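Local atomic coordinates of glutathione-dependent peroxiredoxin (Sinorhizobium meliloti, PDB entry 3UMA), a protein that probably reduces hydrogen peroxide and organic hydroperoxides to water and alcohols at the expense of glutathione, as a thiol-specific peroxidase of the Prx5 subfamily. Residues A[82-85]-A[86-90]; A[52-56]-A[57-61]; A[104-107]-A[108-111]. All coordinates share one frame; numbering follows the deposited sequence.

Contact 1 of 3, residues A[82-85]-A[86-90]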
# COMPACT_ATOMS: atom_id res chain seq x y z
N GLU A 82 14.41 -2.28 1.36
CA GLU A 82 15.80 -1.82 1.36
C GLU A 82 15.93 -0.44 2.03
O GLU A 82 16.92 -0.18 2.70
CB GLU A 82 16.41 -1.85 -0.06
CG GLU A 82 15.72 -2.91 -0.99
CD GLU A 82 16.64 -3.78 -1.87
OE1 GLU A 82 17.20 -3.27 -2.88
OE2 GLU A 82 16.75 -5.00 -1.60
N ASN A 83 14.91 0.41 1.90
CA ASN A 83 14.93 1.76 2.49
C ASN A 83 14.16 1.93 3.84
O ASN A 83 13.99 3.06 4.31
CB ASN A 83 14.45 2.80 1.45
CG ASN A 83 15.47 3.02 0.31
OD1 ASN A 83 16.52 3.63 0.51
ND2 ASN A 83 15.13 2.54 -0.89
N ARG A 84 13.71 0.82 4.43
CA ARG A 84 12.88 0.86 5.65
C ARG A 84 13.45 1.67 6.81
O ARG A 84 12.78 2.58 7.34
CB ARG A 84 12.56 -0.56 6.15
CG ARG A 84 11.63 -0.56 7.38
CD ARG A 84 11.47 -1.93 8.00
NE ARG A 84 12.46 -2.18 9.03
CZ ARG A 84 12.17 -2.41 10.31
NH1 ARG A 84 10.91 -2.45 10.73
NH2 ARG A 84 13.16 -2.62 11.17
N ASP A 85 14.68 1.34 7.23
CA ASP A 85 15.34 2.01 8.35
C ASP A 85 15.51 3.51 8.10
O ASP A 85 15.17 4.33 8.95
CB ASP A 85 16.68 1.33 8.67
CG ASP A 85 16.50 -0.09 9.20
OD1 ASP A 85 15.45 -0.37 9.82
OD2 ASP A 85 17.39 -0.95 8.98
N ALA A 86 15.99 3.86 6.90
CA ALA A 86 16.14 5.27 6.52
C ALA A 86 14.81 6.00 6.54
O ALA A 86 14.77 7.18 6.88
CB ALA A 86 16.80 5.41 5.15
N ILE A 87 13.73 5.31 6.17
CA ILE A 87 12.40 5.92 6.19
C ILE A 87 11.92 6.14 7.62
O ILE A 87 11.50 7.23 7.97
CB ILE A 87 11.34 5.11 5.35
CG1 ILE A 87 11.60 5.29 3.84
CG2 ILE A 87 9.92 5.55 5.70
CD1 ILE A 87 10.83 4.28 2.93
N LEU A 88 11.99 5.09 8.45
CA LEU A 88 11.58 5.19 9.85
C LEU A 88 12.38 6.25 10.62
O LEU A 88 11.84 6.89 11.53
CB LEU A 88 11.68 3.83 10.56
CG LEU A 88 10.78 2.70 10.01
CD1 LEU A 88 11.01 1.40 10.76
CD2 LEU A 88 9.29 3.08 10.02
N ALA A 89 13.64 6.46 10.23
CA ALA A 89 14.49 7.44 10.90
C ALA A 89 14.16 8.87 10.51
O ALA A 89 14.72 9.81 11.06
CB ALA A 89 15.97 7.15 10.65
N ARG A 90 13.23 9.05 9.57
CA ARG A 90 12.81 10.39 9.20
C ARG A 90 11.43 10.78 9.72
O ARG A 90 10.71 11.54 9.08
CB ARG A 90 12.92 10.61 7.69
CG ARG A 90 14.34 10.91 7.21
CD ARG A 90 14.32 11.65 5.87
NE ARG A 90 15.50 12.50 5.67
CZ ARG A 90 15.62 13.75 6.11
NH1 ARG A 90 14.63 14.33 6.79
NH2 ARG A 90 16.73 14.44 5.87
O HOH W 1 17.33 2.01 5.04

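Contact 2 of 3, residues A[52-56]-A[57-61]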
# COMPACT_ATOMS: atom_id res chain seq x y z
N LEU A 52 -6.45 2.31 13.92
CA LEU A 52 -5.26 1.72 14.54
C LEU A 52 -3.98 1.99 13.74
O LEU A 52 -2.91 2.19 14.32
CB LEU A 52 -5.44 0.20 14.72
CG LEU A 52 -4.15 -0.57 15.08
CD1 LEU A 52 -3.64 -0.23 16.50
CD2 LEU A 52 -4.27 -2.09 14.88
N LEU A 53 -4.10 1.95 12.42
CA LEU A 53 -2.94 2.11 11.57
C LEU A 53 -2.47 3.56 11.52
O LEU A 53 -1.29 3.83 11.67
CB LEU A 53 -3.21 1.59 10.15
CG LEU A 53 -1.97 1.53 9.26
CD1 LEU A 53 -0.84 0.71 9.91
CD2 LEU A 53 -2.33 0.97 7.88
N PHE A 54 -3.41 4.47 11.34
CA PHE A 54 -3.06 5.85 10.99
C PHE A 54 -3.16 6.91 12.11
O PHE A 54 -2.46 7.92 12.07
CB PHE A 54 -3.90 6.30 9.79
CG PHE A 54 -3.63 5.50 8.55
CD1 PHE A 54 -2.46 5.70 7.82
CD2 PHE A 54 -4.55 4.55 8.10
CE1 PHE A 54 -2.20 4.97 6.66
CE2 PHE A 54 -4.29 3.81 6.93
CZ PHE A 54 -3.12 4.01 6.23
N LYS A 55 -4.03 6.70 13.10
CA LYS A 55 -4.35 7.79 14.02
C LYS A 55 -3.22 8.12 14.96
O LYS A 55 -2.63 7.24 15.58
CB LYS A 55 -5.66 7.53 14.78
CG LYS A 55 -6.94 7.66 13.93
CD LYS A 55 -6.90 8.76 12.87
CE LYS A 55 -8.13 9.66 12.95
NZ LYS A 55 -8.41 10.40 11.67
N GLY A 56 -2.90 9.41 15.03
CA GLY A 56 -1.82 9.90 15.87
C GLY A 56 -0.48 9.47 15.32
O GLY A 56 0.51 9.46 16.05
N LYS A 57 -0.44 9.11 14.03
CA LYS A 57 0.77 8.54 13.44
C LYS A 57 1.13 9.16 12.07
O LYS A 57 0.29 9.76 11.40
CB LYS A 57 0.67 7.01 13.34
CG LYS A 57 0.77 6.26 14.67
CD LYS A 57 -0.15 5.03 14.71
CE LYS A 57 0.61 3.71 14.72
NZ LYS A 57 0.78 3.08 13.34
N ARG A 58 2.39 9.02 11.70
CA ARG A 58 2.87 9.43 10.38
C ARG A 58 3.21 8.12 9.69
O ARG A 58 4.13 7.43 10.10
CB ARG A 58 4.12 10.31 10.51
CG ARG A 58 4.47 11.12 9.27
CD ARG A 58 5.20 12.43 9.66
NE ARG A 58 5.63 13.22 8.49
CZ ARG A 58 6.88 13.31 8.06
NH1 ARG A 58 7.86 12.68 8.68
NH2 ARG A 58 7.17 14.06 6.99
N VAL A 59 2.44 7.78 8.65
CA VAL A 59 2.54 6.46 8.02
C VAL A 59 2.84 6.56 6.50
O VAL A 59 2.27 7.39 5.80
CB VAL A 59 1.25 5.63 8.27
CG1 VAL A 59 1.30 4.26 7.60
CG2 VAL A 59 1.00 5.46 9.78
N VAL A 60 3.74 5.72 6.02
CA VAL A 60 3.97 5.58 4.59
C VAL A 60 3.15 4.38 4.11
O VAL A 60 3.37 3.27 4.57
CB VAL A 60 5.46 5.36 4.26
CG1 VAL A 60 5.63 4.84 2.82
CG2 VAL A 60 6.21 6.66 4.44
N LEU A 61 2.16 4.64 3.25
CA LEU A 61 1.37 3.58 2.65
C LEU A 61 1.70 3.47 1.18
O LEU A 61 1.61 4.46 0.45
CB LEU A 61 -0.14 3.86 2.80
CG LEU A 61 -1.10 2.84 2.14
CD1 LEU A 61 -1.02 1.46 2.80
CD2 LEU A 61 -2.53 3.34 2.15

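Contact 3 of 3, residues A[104-107]-A[108-111]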
# COMPACT_ATOMS: atom_id res chain seq x y z
N HIS A 104 -4.00 -15.03 2.65
CA HIS A 104 -2.98 -16.08 2.61
C HIS A 104 -1.87 -15.77 1.60
O HIS A 104 -0.70 -16.04 1.84
CB HIS A 104 -3.60 -17.45 2.32
CG HIS A 104 -4.75 -17.78 3.20
ND1 HIS A 104 -4.59 -18.24 4.50
CD2 HIS A 104 -6.09 -17.71 2.99
CE1 HIS A 104 -5.78 -18.44 5.04
NE2 HIS A 104 -6.70 -18.13 4.15
N VAL A 105 -2.25 -15.22 0.47
CA VAL A 105 -1.25 -14.79 -0.50
C VAL A 105 -0.42 -13.64 0.09
O VAL A 105 0.80 -13.65 -0.01
CB VAL A 105 -1.92 -14.47 -1.87
CG1 VAL A 105 -0.98 -13.72 -2.80
CG2 VAL A 105 -2.38 -15.80 -2.53
N MSE A 106 -1.09 -12.67 0.72
CA MSE A 106 -0.37 -11.57 1.38
C MSE A 106 0.65 -12.08 2.38
O MSE A 106 1.81 -11.68 2.34
CB MSE A 106 -1.32 -10.56 2.05
CG MSE A 106 -2.02 -9.66 1.07
SE MSE A 106 -0.76 -8.80 -0.20
CE MSE A 106 -0.13 -7.23 0.80
N GLY A 107 0.22 -13.01 3.24
CA GLY A 107 1.13 -13.65 4.22
C GLY A 107 2.28 -14.42 3.60
O GLY A 107 3.42 -14.31 4.05
N ALA A 108 1.99 -15.20 2.56
CA ALA A 108 3.06 -15.88 1.83
C ALA A 108 4.07 -14.89 1.21
O ALA A 108 5.28 -15.13 1.20
CB ALA A 108 2.48 -16.80 0.77
N TRP A 109 3.56 -13.78 0.71
CA TRP A 109 4.41 -12.75 0.10
C TRP A 109 5.28 -12.04 1.14
O TRP A 109 6.45 -11.74 0.89
CB TRP A 109 3.55 -11.73 -0.63
CG TRP A 109 4.30 -10.88 -1.66
CD1 TRP A 109 5.32 -11.29 -2.49
CD2 TRP A 109 4.05 -9.50 -1.98
NE1 TRP A 109 5.71 -10.26 -3.30
CE2 TRP A 109 4.95 -9.15 -3.02
CE3 TRP A 109 3.15 -8.54 -1.50
CZ2 TRP A 109 4.99 -7.84 -3.57
CZ3 TRP A 109 3.17 -7.25 -2.06
CH2 TRP A 109 4.09 -6.92 -3.09
N ALA A 110 4.71 -11.79 2.32
CA ALA A 110 5.49 -11.24 3.44
C ALA A 110 6.69 -12.13 3.75
O ALA A 110 7.81 -11.65 3.91
CB ALA A 110 4.60 -11.10 4.67
N THR A 111 6.44 -13.44 3.80
CA THR A 111 7.46 -14.40 4.21
C THR A 111 8.52 -14.52 3.10
O THR A 111 9.72 -14.47 3.36
CB THR A 111 6.81 -15.79 4.49
OG1 THR A 111 5.86 -15.67 5.56
CG2 THR A 111 7.87 -16.85 4.85

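Contact 1 of 3, residues A[82-85]-A[86-90]
R84 and L88 meet one helical turn apart, from different first torsions: the arginine sends CG trans to its backbone nitrogen (chi1 -177°), while the leucine sets CG trans to its carbonyl carbon (chi1 -62°). The arginine chain then bends at chi3, and the guanidinium swings round until CD1 of L88 lies over one of its faces, displaced toward the rim, with R84 NH1 3.9 Å from L88 CD1. The same methyl also reaches the aliphatic part of the arginine, L88 CD1 lying 4.0 Å from R84 CG. At the polar end, NH1 is hydrogen-bonded to the carbonyl of K118, and R84 NH2 forms a salt bridge of 3.5 Å with OD1 of the adjacent D85. One nitrogen is hydrogen-bonded and another loosely paired with a carboxylate, while a methyl covers one face.

These residues belong to the short helix 84-88, which follows helix 70-82 after a break at N83. Its alpha-helical i to i+4 bonding runs from I87 N to N83 O, from L88 N to R84 O and from A89 N to D85 O, each 2.9 Å long. Where the two helices meet, a water bridges E82 O and A86 N, accepting from the amide at 2.9 Å. I87 directs CD1 back toward CB of N83, 4.2 Å away; the amide nitrogen ND2 of that asparagine bonds instead to the carbonyl of G79. Helix 177-183 packs on N83, A86 and I87 through L181.

Contact 2 of 3, residues A[52-56]-A[57-61]
The carbonyl oxygen of L53 receives the ammonium group of K57, with K57 NZ 2.8 Å from L53 O and tilted 28° from the carbonyl plane. The lysine does not extend outward to get there: bends at chi2, chi3 and chi4 curl its chain back across the turn, bringing K57 CD to 3.4 Å from K55 O. NZ also makes a long, weak ion pair with D94. An alanine in place of K57 would probably leave the L53 carbonyl without this donor and open a gap where the curled methylenes lie against the turn.

At the backbone, K57 N bonds to F54 O at 3.1 Å, the donor standing above the carbonyl plane. This closes a type II beta turn from F54 to K57, with G56 at positive phi, that leads the chain from helix 50-54 into strand 58-64 of the central mixed sheet.

Beyond the turn, along the strand, the contact is apolar. The side chain of F54 crosses those of V59 and L61 at about a right angle: F54 CE1 comes within 3.7 Å of V59 CG1, and F54 CZ lies 4.2 Å from L61 CD2. Over the centre of one face of the F54 ring sits CG of L53, 3.9 Å above the plane. V59 also turns CG2 toward L53 O, 3.4 Å away, while V155 of the neighbouring antiparallel strand adds to the packing round F54.

Contact 3 of 3, residues A[104-107]-A[108-111]
M106, a selenomethionine here, and W109 lie side by side and point the same way, although they start from different first torsions. In M106 CG stands trans to the carbonyl carbon (chi1 -75°), and further bends at chi2 and chi3 fold the chain so that its end comes back toward the next turn. W109 instead places CG opposite its backbone nitrogen (chi1 -162°), which leads the end of the indole away from residues 104-107. The two side chains meet where M106 SE approaches W109 CE3 at 4.1 Å. The approach is oblique, with M106 SE 5.4 Å from the centroid of the six-membered ring of W109, a Met-aromatic contact in a selenium version.

T111 uses its side chain differently: T111 OG1 donates to G107 O at 3.2 Å. T111 N binds G107 O as well, also at 3.2 Å, and the two donors arrive from opposite faces of the carbonyl plane. One acceptor therefore serves both the regular helical bond and a hydroxyl that folds back onto it. The main-chain ladder continues through A108 N to H104 O, W109 N to V105 O and A110 N to M106 O, each 2.9 Å long.

M106 reaches F121 and S123, whereas W109 touches F68, L77 and C72, the predicted peroxidatic cysteine. Helix 103-113 is the crossover of a beta-alpha-beta unit between the parallel strands 94-99 and 120-123, an element of the thioredoxin fold, and its tryptophan borders the probable active site.

Overall arrangement
Along the chain the order is contact 2, contact 1, contact 3, all within the Redoxin domain. Contact 2 leads into strand 58-64, which runs parallel to strand 94-99 in the central mixed sheet. Contact 1 follows on helix 84-88, before strand 94-99, and contact 3 on helix 103-113 after it. The centres of contacts 1 and 2 are about 15 Å apart, yet the two touch, I87 CG2 lying 4.1 Å from V60 CG2. Contact 3 is separate, its centre about 22 Å from the centre of each of the others. Contacts 1 and 2 lie away from the predicted catalytic cysteine, whereas contact 3 brings a helix to its side.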